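Local atomic coordinates of kinesin-like protein (Caenorhabditis elegans, PDB entry 5X3E), a protein that probably uses ATP hydrolysis to move along microtubules as a kinesin-6 motor, its motor domain being captured here without nucleotide. Residues 39-44 and 94-99; 163-166 and 170-173; 245-248 and 254-257; 384-387 and 392-395. One frame throughout, in Å; residues are numbered along the deposited sequence.

Contact 1. Residues 39-44 and 94-99. With SO4 (sulfate ion), chain Q.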
# COMPACT_ATOMS: atom_id res chain seq x y z
N VAL A 39 -4.55 -10.06 9.29
CA VAL A 39 -3.54 -10.69 10.12
C VAL A 39 -3.12 -9.69 11.19
O VAL A 39 -3.35 -8.48 11.07
CB VAL A 39 -2.31 -11.18 9.32
CG1 VAL A 39 -2.75 -12.05 8.15
CG2 VAL A 39 -1.47 -10.00 8.86
N CYS A 40 -2.51 -10.21 12.25
CA CYS A 40 -2.16 -9.41 13.41
C CYS A 40 -0.70 -9.68 13.78
O CYS A 40 -0.23 -10.82 13.68
CB CYS A 40 -3.09 -9.73 14.58
SG CYS A 40 -2.78 -8.79 16.08
N ARG A 41 0.01 -8.63 14.18
CA ARG A 41 1.43 -8.73 14.51
C ARG A 41 1.69 -8.06 15.85
O ARG A 41 1.45 -6.86 16.01
CB ARG A 41 2.31 -8.10 13.44
CG ARG A 41 3.78 -8.20 13.78
CD ARG A 41 4.66 -7.43 12.83
NE ARG A 41 6.04 -7.92 12.89
CZ ARG A 41 7.05 -7.37 12.23
NH1 ARG A 41 6.85 -6.32 11.45
NH2 ARG A 41 8.27 -7.89 12.34
N LEU A 42 2.20 -8.84 16.81
CA LEU A 42 2.57 -8.31 18.11
C LEU A 42 3.98 -7.74 18.07
O LEU A 42 4.90 -8.36 17.53
CB LEU A 42 2.50 -9.42 19.17
CG LEU A 42 1.27 -10.32 19.30
CD1 LEU A 42 1.28 -11.05 20.64
CD2 LEU A 42 -0.03 -9.58 19.09
N CYS A 43 4.16 -6.56 18.65
CA CYS A 43 5.50 -6.01 18.74
C CYS A 43 6.20 -6.55 19.99
O CYS A 43 5.56 -7.13 20.87
CB CYS A 43 5.44 -4.48 18.79
SG CYS A 43 4.46 -3.86 20.15
N PRO A 44 7.53 -6.41 20.07
CA PRO A 44 8.23 -6.88 21.28
C PRO A 44 7.72 -6.18 22.54
O PRO A 44 7.47 -4.97 22.55
CB PRO A 44 9.70 -6.54 20.99
CG PRO A 44 9.66 -5.57 19.83
CD PRO A 44 8.48 -5.99 19.03
N ALA A 94 11.38 -10.93 7.55
CA ALA A 94 11.32 -11.85 6.42
C ALA A 94 10.11 -12.76 6.51
O ALA A 94 9.46 -13.06 5.50
CB ALA A 94 12.61 -12.67 6.36
N THR A 95 9.77 -13.22 7.72
CA THR A 95 8.60 -14.08 7.88
C THR A 95 7.32 -13.32 7.60
O THR A 95 6.43 -13.83 6.91
CB THR A 95 8.58 -14.70 9.28
OG1 THR A 95 9.72 -15.54 9.46
CG2 THR A 95 7.32 -15.52 9.48
N VAL A 96 7.21 -12.10 8.13
CA VAL A 96 6.05 -11.26 7.83
C VAL A 96 5.93 -11.02 6.33
O VAL A 96 4.87 -11.23 5.74
CB VAL A 96 6.14 -9.93 8.60
CG1 VAL A 96 5.05 -8.97 8.12
CG2 VAL A 96 5.99 -10.18 10.08
N PHE A 97 7.03 -10.62 5.70
CA PHE A 97 7.00 -10.25 4.28
C PHE A 97 6.49 -11.40 3.41
O PHE A 97 5.64 -11.19 2.53
CB PHE A 97 8.39 -9.81 3.83
CG PHE A 97 8.53 -9.68 2.35
CD1 PHE A 97 7.86 -8.67 1.67
CD2 PHE A 97 9.32 -10.56 1.64
CE1 PHE A 97 7.99 -8.55 0.29
CE2 PHE A 97 9.45 -10.45 0.27
CZ PHE A 97 8.78 -9.44 -0.41
N GLU A 98 7.00 -12.61 3.62
CA GLU A 98 6.55 -13.73 2.80
C GLU A 98 5.08 -14.05 3.03
O GLU A 98 4.36 -14.39 2.09
CB GLU A 98 7.41 -14.97 3.07
CG GLU A 98 8.89 -14.78 2.78
CD GLU A 98 9.65 -16.08 2.82
OE1 GLU A 98 9.01 -17.14 2.62
OE2 GLU A 98 10.87 -16.06 3.05
N ARG A 99 4.62 -13.98 4.28
CA ARG A 99 3.25 -14.32 4.62
C ARG A 99 2.26 -13.20 4.27
O ARG A 99 1.06 -13.46 4.16
CB ARG A 99 3.19 -14.68 6.11
CG ARG A 99 1.85 -15.18 6.62
CD ARG A 99 1.26 -16.22 5.71
NE ARG A 99 -0.08 -16.62 6.14
CZ ARG A 99 -1.18 -15.93 5.89
NH1 ARG A 99 -1.12 -14.79 5.21
NH2 ARG A 99 -2.36 -16.37 6.32
S SO4 Q . 0.93 -19.97 7.62
O1 SO4 Q . 1.77 -18.82 7.93
O2 SO4 Q . 1.29 -21.08 8.49
O3 SO4 Q . -0.48 -19.62 7.82
O4 SO4 Q . 1.13 -20.36 6.23
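Val96 lays its CG2 methyl over one face of the Arg41 guanidinium, offset toward the rim of the group, with CG2 3.6 Å from Arg41 NE and 3.7 Å from CZ. The two side chains cross at about a right angle. Arg41 gets there by a long reach: CG stands anti to the backbone N (chi1 -180°) and the chain stays extended as far as NE, carrying the charge off strand 37-42 to the side of helix 93-109. Its nitrogens are held beyond the contact, NH1 by Thr129 OG1 and NH2 by Gln93 OE1, and these bonds fix the rotation of the plane on which the methyl rests. A helical turn further on, Val39 CG1 lies obliquely beside Arg99 NH1 at 4.3 Å. The Arg99 chain bends at chi2 (47°), and its guanidinium turns its edge to a sulfate, probably from the crystallisation liquor. Arg99 NE bonds weakly to sulfate O1 (3.4 Å) and O3 (3.5 Å), while its NH2 makes a salt bridge to Glu37 OE1. With a leucine in place of Arg99, the Glu37 carboxylate would probably be left without its charged mate. Phe87 touches Val39, Arg41, Val96 and Arg99 alike, tying strand and helix to a common neighbour. The sequence from Arg41 to Pro44 resembles the RxRP motif that kinesins place beside the adenine pocket, and Arg41 lies near the probable P-loop. Across the segments, valine methyls meet guanidinium groups by van der Waals contact alone; polar partners outside them orient both arginines.

Contact 2. Residues 163-166 and 170-173. With SO4 (sulfate ion), chain O; SO4 (sulfate ion), chain G.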
# COMPACT_ATOMS: atom_id res chain seq x y z
N TYR A 163 4.64 6.53 -20.78
CA TYR A 163 4.60 7.79 -20.04
C TYR A 163 3.16 8.11 -19.67
O TYR A 163 2.24 7.82 -20.44
CB TYR A 163 5.23 8.94 -20.84
CG TYR A 163 4.52 9.31 -22.13
CD1 TYR A 163 4.76 8.60 -23.31
CD2 TYR A 163 3.64 10.38 -22.18
CE1 TYR A 163 4.12 8.95 -24.49
CE2 TYR A 163 3.00 10.74 -23.35
CZ TYR A 163 3.25 10.02 -24.50
OH TYR A 163 2.61 10.37 -25.67
N PRO A 164 2.94 8.72 -18.50
CA PRO A 164 1.57 9.01 -18.05
C PRO A 164 0.89 10.04 -18.94
O PRO A 164 1.50 11.01 -19.38
CB PRO A 164 1.77 9.56 -16.63
CG PRO A 164 3.18 9.23 -16.27
CD PRO A 164 3.95 9.17 -17.54
N SER A 165 -0.40 9.83 -19.18
CA SER A 165 -1.19 10.74 -19.99
C SER A 165 -2.50 11.04 -19.27
O SER A 165 -2.79 10.49 -18.20
CB SER A 165 -1.45 10.17 -21.39
OG SER A 165 -2.16 8.95 -21.31
N ALA A 166 -3.31 11.90 -19.88
CA ALA A 166 -4.49 12.46 -19.22
C ALA A 166 -5.44 11.37 -18.74
O ALA A 166 -5.52 10.28 -19.32
CB ALA A 166 -5.23 13.40 -20.17
N PHE A 170 -1.72 5.74 -19.88
CA PHE A 170 -0.32 5.72 -20.31
C PHE A 170 -0.25 5.67 -21.83
O PHE A 170 -1.07 5.01 -22.47
CB PHE A 170 0.45 4.54 -19.70
CG PHE A 170 0.67 4.67 -18.22
CD1 PHE A 170 1.80 5.29 -17.72
CD2 PHE A 170 -0.29 4.22 -17.32
CE1 PHE A 170 2.00 5.44 -16.35
CE2 PHE A 170 -0.10 4.36 -15.95
CZ PHE A 170 1.04 4.97 -15.47
N GLU A 171 0.73 6.36 -22.40
CA GLU A 171 0.97 6.36 -23.83
C GLU A 171 2.35 5.78 -24.12
O GLU A 171 3.10 5.45 -23.20
CB GLU A 171 0.84 7.76 -24.43
CG GLU A 171 -0.52 8.41 -24.23
CD GLU A 171 -1.63 7.68 -24.95
OE1 GLU A 171 -1.34 6.99 -25.95
OE2 GLU A 171 -2.79 7.78 -24.50
N ILE A 172 2.68 5.67 -25.40
CA ILE A 172 3.93 5.05 -25.84
C ILE A 172 4.60 5.92 -26.89
O ILE A 172 4.02 6.18 -27.95
CB ILE A 172 3.69 3.63 -26.39
CG1 ILE A 172 3.07 2.75 -25.30
CG2 ILE A 172 4.99 3.04 -26.93
CD1 ILE A 172 2.50 1.44 -25.79
N ARG A 173 5.83 6.36 -26.61
CA ARG A 173 6.68 7.06 -27.56
C ARG A 173 7.40 6.07 -28.46
O ARG A 173 7.57 4.89 -28.13
CB ARG A 173 7.72 7.91 -26.85
CG ARG A 173 7.19 9.10 -26.10
CD ARG A 173 8.32 9.97 -25.64
NE ARG A 173 7.83 11.08 -24.82
CZ ARG A 173 7.63 11.01 -23.51
NH1 ARG A 173 7.90 9.88 -22.86
NH2 ARG A 173 7.18 12.06 -22.86
S SO4 O . 7.06 12.31 -19.55
O1 SO4 O . 7.87 11.11 -19.68
O2 SO4 O . 6.80 12.57 -18.13
O3 SO4 O . 5.79 12.14 -20.25
O4 SO4 O . 7.77 13.45 -20.13
S SO4 G . -4.08 2.82 -20.06
O1 SO4 G . -3.88 1.65 -20.92
O2 SO4 G . -4.58 2.39 -18.77
O3 SO4 G . -2.83 3.55 -19.90
O4 SO4 G . -5.06 3.70 -20.69
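The Tyr163 ring is sandwiched, with the Arg173 guanidinium over one face and Glu171 CB over the other. On the first side a cation-pi contact puts Arg173 CZ 4.0 Å from the Tyr163 ring centroid, 22° off the normal, the two planes being 30° apart. On the second, Glu171 CB sits 3.3 Å from Tyr163 CZ. The guanidinium offers its edge to a sulfate, where Arg173 NH2 bonds weakly to O3 at 3.0 Å, and NH1 is also held by Cys160 O. The Phe170 ring meets a second sulfate at its edge and packs against Pro164, whose CG is 4.0 Å from Phe170 CE1. Tyr163 CG stands between its backbone N and carbonyl carbon (chi1 64°), which swings the ring across the neighbouring strand, over Glu171. Beneath it the backbones pair in antiparallel fashion: Tyr163 N bonds to Glu171 O at 3.1 Å, and Glu171 N returns to Tyr163 O at 2.9 Å. Pro164 and Phe170 form the adjoining non-hydrogen-bonded pair. Ser165 OG rests on Glu171 CG at 3.4 Å, its stronger polar partner being Thr169, and Glu171 OE1 is taken by Ser321. Tyr163 and Glu171 thus share one face, while Pro164 and Phe170 turn to the other, where Phe170 meets Phe218 of strand 213-225. The arrangement is a short two-stranded antiparallel beta hairpin, inserted between helix 141-152 and strand 213-225, a position that probably corresponds to the enlarged loop L6 of kinesin-6 motors.

Contact 3. Residues 245-248 and 254-257. With SO4 (sulfate ion), chain C; SO4 (sulfate ion), chain M.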
# COMPACT_ATOMS: atom_id res chain seq x y z
N GLU A 245 -7.92 15.87 -5.92
CA GLU A 245 -9.27 15.32 -5.98
C GLU A 245 -9.20 13.82 -6.25
O GLU A 245 -8.46 13.37 -7.13
CB GLU A 245 -10.09 16.03 -7.07
CG GLU A 245 -11.54 15.60 -7.14
CD GLU A 245 -12.47 16.58 -6.45
OE1 GLU A 245 -11.97 17.55 -5.85
OE2 GLU A 245 -13.70 16.39 -6.52
N ILE A 246 -9.97 13.05 -5.48
CA ILE A 246 -10.08 11.61 -5.68
C ILE A 246 -11.26 11.35 -6.61
O ILE A 246 -12.40 11.69 -6.27
CB ILE A 246 -10.24 10.89 -4.34
CG1 ILE A 246 -8.92 10.93 -3.57
CG2 ILE A 246 -10.71 9.46 -4.54
CD1 ILE A 246 -9.04 10.59 -2.10
N ARG A 247 -10.99 10.75 -7.77
CA ARG A 247 -12.01 10.56 -8.79
C ARG A 247 -11.74 9.26 -9.54
O ARG A 247 -10.71 8.61 -9.34
CB ARG A 247 -12.04 11.75 -9.75
CG ARG A 247 -10.74 11.98 -10.49
CD ARG A 247 -10.79 13.29 -11.25
NE ARG A 247 -11.94 13.37 -12.16
CZ ARG A 247 -12.29 14.48 -12.80
NH1 ARG A 247 -11.60 15.59 -12.62
NH2 ARG A 247 -13.34 14.48 -13.61
N HIS A 248 -12.68 8.88 -10.41
CA HIS A 248 -12.53 7.68 -11.22
C HIS A 248 -12.19 8.03 -12.67
O HIS A 248 -12.39 9.16 -13.11
CB HIS A 248 -13.80 6.82 -11.21
CG HIS A 248 -14.98 7.47 -11.86
ND1 HIS A 248 -15.84 8.30 -11.17
CD2 HIS A 248 -15.46 7.41 -13.12
CE1 HIS A 248 -16.79 8.72 -11.99
NE2 HIS A 248 -16.58 8.20 -13.18
N MET A 254 -10.43 4.13 -9.41
CA MET A 254 -10.13 5.31 -8.62
C MET A 254 -8.69 5.77 -8.86
O MET A 254 -7.79 4.96 -9.12
CB MET A 254 -10.34 5.02 -7.14
CG MET A 254 -11.79 4.72 -6.78
SD MET A 254 -12.89 6.07 -7.23
CE MET A 254 -14.06 5.17 -8.22
N TYR A 255 -8.48 7.08 -8.79
CA TYR A 255 -7.14 7.64 -8.88
C TYR A 255 -7.16 9.06 -8.31
O TYR A 255 -8.21 9.64 -8.06
CB TYR A 255 -6.60 7.63 -10.32
CG TYR A 255 -7.20 8.67 -11.26
CD1 TYR A 255 -6.48 9.80 -11.62
CD2 TYR A 255 -8.48 8.51 -11.78
CE1 TYR A 255 -7.02 10.75 -12.49
CE2 TYR A 255 -9.03 9.45 -12.64
CZ TYR A 255 -8.30 10.57 -12.99
OH TYR A 255 -8.84 11.51 -13.85
N VAL A 256 -5.96 9.60 -8.12
CA VAL A 256 -5.78 10.96 -7.64
C VAL A 256 -5.48 11.83 -8.86
O VAL A 256 -4.47 11.63 -9.54
CB VAL A 256 -4.66 11.04 -6.59
CG1 VAL A 256 -4.44 12.47 -6.13
CG2 VAL A 256 -4.97 10.14 -5.38
N ASP A 257 -6.37 12.80 -9.11
CA ASP A 257 -6.39 13.55 -10.38
C ASP A 257 -5.03 14.11 -10.76
O ASP A 257 -4.45 13.74 -11.79
CB ASP A 257 -7.45 14.66 -10.28
CG ASP A 257 -7.66 15.40 -11.59
OD1 ASP A 257 -7.01 15.05 -12.59
OD2 ASP A 257 -8.52 16.30 -11.62
S SO4 C . -2.93 7.52 -8.28
O1 SO4 C . -3.15 6.71 -9.48
O2 SO4 C . -2.47 6.67 -7.19
O3 SO4 C . -4.19 8.15 -7.89
O4 SO4 C . -1.95 8.56 -8.55
S SO4 M . -17.15 8.38 -7.97
O1 SO4 M . -15.91 9.03 -8.38
O2 SO4 M . -16.91 6.99 -7.58
O3 SO4 M . -17.72 9.13 -6.84
O4 SO4 M . -18.11 8.40 -9.07
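Arg247 and Tyr255 share one first torsion, chi1 60° and 74°, each CG standing between its backbone N and carbonyl carbon, and this lays the two side chains alongside each other, pointing the same way. Arg247 CG lies 3.7 Å from Tyr255 CE2, and Arg247 CD is equally far, 3.7 Å, from Tyr255 OH, with guanidinium and ring planes 19° apart. A bend at chi3 then turns the Arg247 tip toward Asp257, where Arg247 NH1 makes a salt bridge to Asp257 OD2 at 3.3 Å, its hydrogen bond being weak; OD2 comes to the guanidinium edge, near its plane, while the carboxylate plane is turned nearly at right angles to it. Tyr255 in turn sets the edge of its ring against the backbone of His248, CE2 being 3.4 Å from His248 O. Three backbone bonds hold the strands: Arg247 N to Tyr255 O (3.0 Å), Tyr255 N to Arg247 O (2.8 Å) and Asp257 N to Glu245 O (2.9 Å). On the other face, the Met254 chain folds back so that CE touches His248 CB. The His248 ring meets a sulfate at its edge, with ND1 bonded to O1 at 2.9 Å; Arg387 is near the same ion. Ile246 faces His393 and Leu394 of helix 390-394, and Val256 rests on Cys229 of strand 228-231. Asp257 lies just beyond the paired strands. This is an antiparallel beta hairpin at the margin of the large motor sheet, probably corresponding to the hairpin around loop L8, which in kinesins lies on the microtubule-facing side.

Contact 4. Residues 384-387 and 392-395. With SO4 (sulfate ion), chain M; SO4 (sulfate ion), chain K.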
# COMPACT_ATOMS: atom_id res chain seq x y z
N VAL A 384 -21.58 -0.73 -0.34
CA VAL A 384 -20.42 -0.42 0.47
C VAL A 384 -20.42 1.09 0.71
O VAL A 384 -20.42 1.86 -0.26
CB VAL A 384 -19.12 -0.86 -0.21
CG1 VAL A 384 -17.92 -0.54 0.66
CG2 VAL A 384 -19.16 -2.35 -0.51
N PRO A 385 -20.43 1.55 1.97
CA PRO A 385 -20.51 3.00 2.26
C PRO A 385 -19.18 3.72 2.05
O PRO A 385 -18.68 4.43 2.93
CB PRO A 385 -20.95 3.00 3.73
CG PRO A 385 -20.38 1.74 4.29
CD PRO A 385 -20.46 0.73 3.19
N TYR A 386 -18.61 3.56 0.86
CA TYR A 386 -17.25 4.05 0.63
C TYR A 386 -17.17 5.57 0.51
O TYR A 386 -16.06 6.11 0.61
CB TYR A 386 -16.64 3.40 -0.62
CG TYR A 386 -17.43 3.58 -1.90
CD1 TYR A 386 -17.33 4.76 -2.64
CD2 TYR A 386 -18.25 2.57 -2.38
CE1 TYR A 386 -18.05 4.92 -3.81
CE2 TYR A 386 -18.96 2.73 -3.55
CZ TYR A 386 -18.86 3.90 -4.26
OH TYR A 386 -19.57 4.06 -5.42
N ARG A 387 -18.29 6.26 0.31
CA ARG A 387 -18.22 7.71 0.16
C ARG A 387 -18.12 8.46 1.48
O ARG A 387 -17.90 9.67 1.47
CB ARG A 387 -19.43 8.22 -0.62
CG ARG A 387 -19.48 7.72 -2.05
CD ARG A 387 -20.66 8.26 -2.82
NE ARG A 387 -20.69 7.70 -4.16
CZ ARG A 387 -19.98 8.17 -5.18
NH1 ARG A 387 -19.19 9.22 -5.00
NH2 ARG A 387 -20.06 7.60 -6.37
N THR A 392 -11.62 5.85 2.19
CA THR A 392 -12.40 4.71 1.72
C THR A 392 -12.87 4.89 0.28
O THR A 392 -12.99 3.91 -0.47
CB THR A 392 -13.59 4.51 2.65
OG1 THR A 392 -13.12 4.38 4.00
CG2 THR A 392 -14.34 3.29 2.29
N HIS A 393 -13.10 6.13 -0.15
CA HIS A 393 -13.47 6.39 -1.53
C HIS A 393 -12.35 6.00 -2.48
O HIS A 393 -12.59 5.43 -3.56
CB HIS A 393 -13.84 7.87 -1.68
CG HIS A 393 -14.46 8.22 -3.00
ND1 HIS A 393 -14.41 9.50 -3.52
CD2 HIS A 393 -15.16 7.49 -3.89
CE1 HIS A 393 -15.03 9.53 -4.68
NE2 HIS A 393 -15.50 8.32 -4.93
N LEU A 394 -11.10 6.29 -2.10
CA LEU A 394 -9.95 5.99 -2.94
C LEU A 394 -9.80 4.49 -3.20
O LEU A 394 -9.26 4.10 -4.24
CB LEU A 394 -8.69 6.56 -2.30
CG LEU A 394 -7.36 6.37 -3.02
CD1 LEU A 394 -7.41 6.98 -4.42
CD2 LEU A 394 -6.24 6.98 -2.20
N PHE A 395 -10.28 3.65 -2.29
CA PHE A 395 -10.19 2.20 -2.45
C PHE A 395 -11.56 1.57 -2.71
O PHE A 395 -11.82 0.44 -2.29
CB PHE A 395 -9.51 1.58 -1.24
CG PHE A 395 -8.16 2.17 -0.94
CD1 PHE A 395 -7.13 2.07 -1.87
CD2 PHE A 395 -7.93 2.85 0.24
CE1 PHE A 395 -5.90 2.64 -1.62
CE2 PHE A 395 -6.70 3.42 0.50
CZ PHE A 395 -5.68 3.32 -0.43
S SO4 M . -17.15 8.38 -7.97
O1 SO4 M . -15.91 9.03 -8.38
O2 SO4 M . -16.91 6.99 -7.58
O3 SO4 M . -17.72 9.13 -6.84
O4 SO4 M . -18.11 8.40 -9.07
S SO4 K . -22.69 6.08 0.66
O1 SO4 K . -21.52 5.39 0.12
O2 SO4 K . -22.77 5.87 2.10
O3 SO4 K . -22.57 7.52 0.40
O4 SO4 K . -23.90 5.57 0.03
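Tyr386 and His393 join the Val-Pro-Tyr-Arg sequence that probably marks kinesin loop L12 to the helix that follows it, a region that in kinesins faces the microtubule. The two rings meet rim to rim, with planes only 10° apart and Tyr386 CD1 3.7 Å from His393 CD2; neither covers the other's face. His393 CG is anti to its backbone N (chi1 -170°), which carries the imidazole out beside the tyrosine. Behind the rings, the Thr392 methyl CG2 packs against Tyr386 CA at 3.4 Å, while Thr392 OG1 bonds to Ser389 OG. Tyr386 O comes within 3.1 Å of His393 N, but the angle is too poor for a bond. At the outer end Arg387 NH1 lies 3.8 Å from His393 NE2, both drawn to one sulfate, probably from the crystallisation liquor. His393 NE2 reaches it weakly, through O3 at 3.0 Å and O2 at 3.3 Å, and Arg387 NH2 adds a weak bond to O3 at 2.8 Å; the still shorter approach of NH1 is doubtful. With a valine in place of His393, the sulfate would probably lose a donor and the Tyr386 rim its flat neighbour. Val384 and Pro385 lean on Cys366 of helix 350-375, Pro385 at the centre of an inverse gamma turn. The corner, a loop packed against the helix that follows it, is consistent with the L12 region of the kinesin motor domain.

In the fold
Contact 1 is the buried one, while contact 2 lies at the surface and contacts 3 and 4 are partly buried. Contacts 1 and 2 sit on opposite sides of the chain's centre, about 38 Å apart between centres. Contacts 1 and 3 both reach the large mixed sheet, one through a helix packed on a strand, the other through a hairpin at its margin. Contact 2 is also a hairpin, but forms a separate two-stranded sheet. Contacts 3 and 4 touch directly, Met254 CB lying 3.2 Å from Leu394 O, and share a sulfate. Backbone pairing holds the hairpins; side chains carry contacts 1 and 4, methyl over guanidinium in the first, ring rims and that sulfate in the second.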